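Local coordinates for protein dihydroorotase (Saccharomyces cerevisiae S288C, PDB 6L0G) that catalyses the zinc-dependent, reversible interconversion of N-carbamoyl-L-aspartate and dihydroorotate, the third step of de novo pyrimidine synthesis, at residues Asp113-Ser118 and Gly138-Val143. Residues are numbered along the deposited sequence; the frame is centred on the assembly and turned at random.
Sequences DPNDFS and GEKPSV
The flat amide of Asn115 accepts a hydrogen bond from Lys140 at the end of its carbonyl. The donor Lys140 NZ lies 2.8 Å from Asn115 OD1, nearly in line with the C=O bond (168°). The other flat group is the Phe117 ring. Pro114 CA sits 3.5 Å above one face of it, offset toward the rim. The side chains of Asn115 and Lys140 cross at about a right angle. Lys140 reaches the amide because its chain bends at chi2 (-85°) and again at chi4 (93°). Lys140 CD lies 3.7 Å from Pro114 CG as the two side chains slide past each other in opposite directions. Pro114 is buried and meets a second proline. Its CG comes 3.5 Å from Pro141 CD. Asp113 to Asp116 form a type I beta turn. Asp113 OD1 accepts a hydrogen bond from Asn115 N, from above the carboxylate plane, which makes an Asx turn. Ser142 OG is hydrogen-bonded to Asp219 OD2 of the second subunit. Glu139 points away from the contact, and its OE1 is hydrogen-bonded to NE2 of His137, a probable zinc ligand. The contact thus joins two loops at the rim of a TIM-barrel amidohydrolase, and Glu139 on the second leads in to the zinc site.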
loop_
_atom_site.group_PDB
_atom_site.type_symbol
_atom_site.label_atom_id
_atom_site.label_comp_id
_atom_site.label_asym_id
_atom_site.label_seq_id
_atom_site.Cartn_x
_atom_site.Cartn_y
_atom_site.Cartn_z
ATOM N N ASP A 113 3.947 2.253 -24.392
ATOM C CA ASP A 113 2.681 1.594 -24.128
ATOM C C ASP A 113 2.883 0.118 -24.425
ATOM O O ASP A 113 3.076 -0.242 -25.595
ATOM C CB ASP A 113 1.577 2.183 -25.009
ATOM C CG ASP A 113 0.335 1.316 -25.065
ATOM O OD1 ASP A 113 0.033 0.622 -24.069
ATOM O OD2 ASP A 113 -0.349 1.345 -26.112
ATOM N N PRO A 114 2.839 -0.770 -23.425
ATOM C CA PRO A 114 3.111 -2.193 -23.673
ATOM C C PRO A 114 1.952 -2.940 -24.298
ATOM O O PRO A 114 2.060 -4.158 -24.490
ATOM C CB PRO A 114 3.410 -2.738 -22.275
ATOM C CG PRO A 114 2.590 -1.883 -21.380
ATOM C CD PRO A 114 2.609 -0.501 -21.994
ATOM N N ASN A 115 0.863 -2.242 -24.623
ATOM C CA ASN A 115 -0.205 -2.834 -25.412
ATOM C C ASN A 115 0.135 -2.871 -26.891
ATOM O O ASN A 115 -0.449 -3.667 -27.631
ATOM C CB ASN A 115 -1.493 -2.026 -25.243
ATOM C CG ASN A 115 -2.236 -2.367 -23.979
ATOM O OD1 ASN A 115 -1.862 -3.282 -23.244
ATOM N ND2 ASN A 115 -3.300 -1.616 -23.708
ATOM N N ASP A 116 1.049 -2.004 -27.336
ATOM C CA ASP A 116 1.423 -1.897 -28.742
ATOM C C ASP A 116 2.942 -1.703 -28.870
ATOM O O ASP A 116 3.431 -0.583 -29.054
ATOM C CB ASP A 116 0.649 -0.785 -29.441
ATOM C CG ASP A 116 0.852 -0.803 -30.944
ATOM O OD1 ASP A 116 1.806 -1.471 -31.403
ATOM O OD2 ASP A 116 0.050 -0.166 -31.663
ATOM N N PHE A 117 3.689 -2.789 -28.695
ATOM C CA PHE A 117 5.138 -2.798 -28.855
ATOM C C PHE A 117 5.574 -2.747 -30.316
ATOM O O PHE A 117 6.787 -2.703 -30.576
ATOM C CB PHE A 117 5.747 -4.051 -28.218
ATOM C CG PHE A 117 6.017 -3.927 -26.741
ATOM C CD1 PHE A 117 6.963 -3.034 -26.262
ATOM C CD2 PHE A 117 5.343 -4.733 -25.836
ATOM C CE1 PHE A 117 7.213 -2.931 -24.903
ATOM C CE2 PHE A 117 5.591 -4.640 -24.483
ATOM C CZ PHE A 117 6.528 -3.737 -24.013
ATOM N N SER A 118 4.623 -2.811 -31.264
ATOM C CA SER A 118 4.957 -3.011 -32.679
ATOM C C SER A 118 5.896 -1.936 -33.218
ATOM O O SER A 118 6.832 -2.249 -33.965
ATOM C CB SER A 118 3.678 -3.062 -33.519
ATOM O OG SER A 118 3.113 -1.767 -33.678
ATOM N N GLY A 138 8.240 -5.347 -16.262
ATOM C CA GLY A 138 7.022 -5.964 -16.751
ATOM C C GLY A 138 5.759 -5.680 -15.956
ATOM O O GLY A 138 5.260 -6.564 -15.247
ATOM N N GLU A 139 5.226 -4.466 -16.086
ATOM C CA GLU A 139 3.922 -4.095 -15.543
ATOM C C GLU A 139 3.123 -3.320 -16.589
ATOM O O GLU A 139 3.650 -2.393 -17.216
ATOM C CB GLU A 139 4.059 -3.217 -14.288
ATOM C CG GLU A 139 4.687 -3.867 -13.085
ATOM C CD GLU A 139 4.510 -2.998 -11.852
ATOM O OE1 GLU A 139 5.323 -2.080 -11.646
ATOM O OE2 GLU A 139 3.540 -3.213 -11.110
ATOM N N LYS A 140 1.843 -3.666 -16.745
ATOM C CA LYS A 140 0.973 -2.850 -17.577
ATOM C C LYS A 140 0.513 -1.617 -16.801
ATOM O O LYS A 140 0.239 -1.709 -15.602
ATOM C CB LYS A 140 -0.243 -3.646 -18.024
ATOM C CG LYS A 140 0.075 -4.872 -18.845
ATOM C CD LYS A 140 0.235 -4.513 -20.305
ATOM C CE LYS A 140 -0.158 -5.674 -21.201
ATOM N NZ LYS A 140 -1.584 -5.578 -21.605
ATOM N N PRO A 141 0.412 -0.467 -17.457
ATOM C CA PRO A 141 -0.153 0.719 -16.798
ATOM C C PRO A 141 -1.578 0.458 -16.321
ATOM O O PRO A 141 -2.297 -0.380 -16.865
ATOM C CB PRO A 141 -0.103 1.789 -17.899
ATOM C CG PRO A 141 0.990 1.327 -18.825
ATOM C CD PRO A 141 0.912 -0.171 -18.814
ATOM N N SER A 142 -1.955 1.127 -15.238
ATOM C CA SER A 142 -3.243 0.868 -14.611
ATOM C C SER A 142 -4.402 1.362 -15.481
ATOM O O SER A 142 -4.293 2.335 -16.230
ATOM C CB SER A 142 -3.294 1.519 -13.228
ATOM O OG SER A 142 -2.409 0.854 -12.335
ATOM N N VAL A 143 -5.525 0.663 -15.374
ATOM C CA VAL A 143 -6.740 0.966 -16.136
ATOM C C VAL A 143 -7.924 0.707 -15.225
ATOM O O VAL A 143 -8.065 -0.410 -14.712
ATOM C CB VAL A 143 -6.870 0.094 -17.410
ATOM C CG1 VAL A 143 -7.909 0.665 -18.363
ATOM C CG2 VAL A 143 -5.529 -0.077 -18.141
#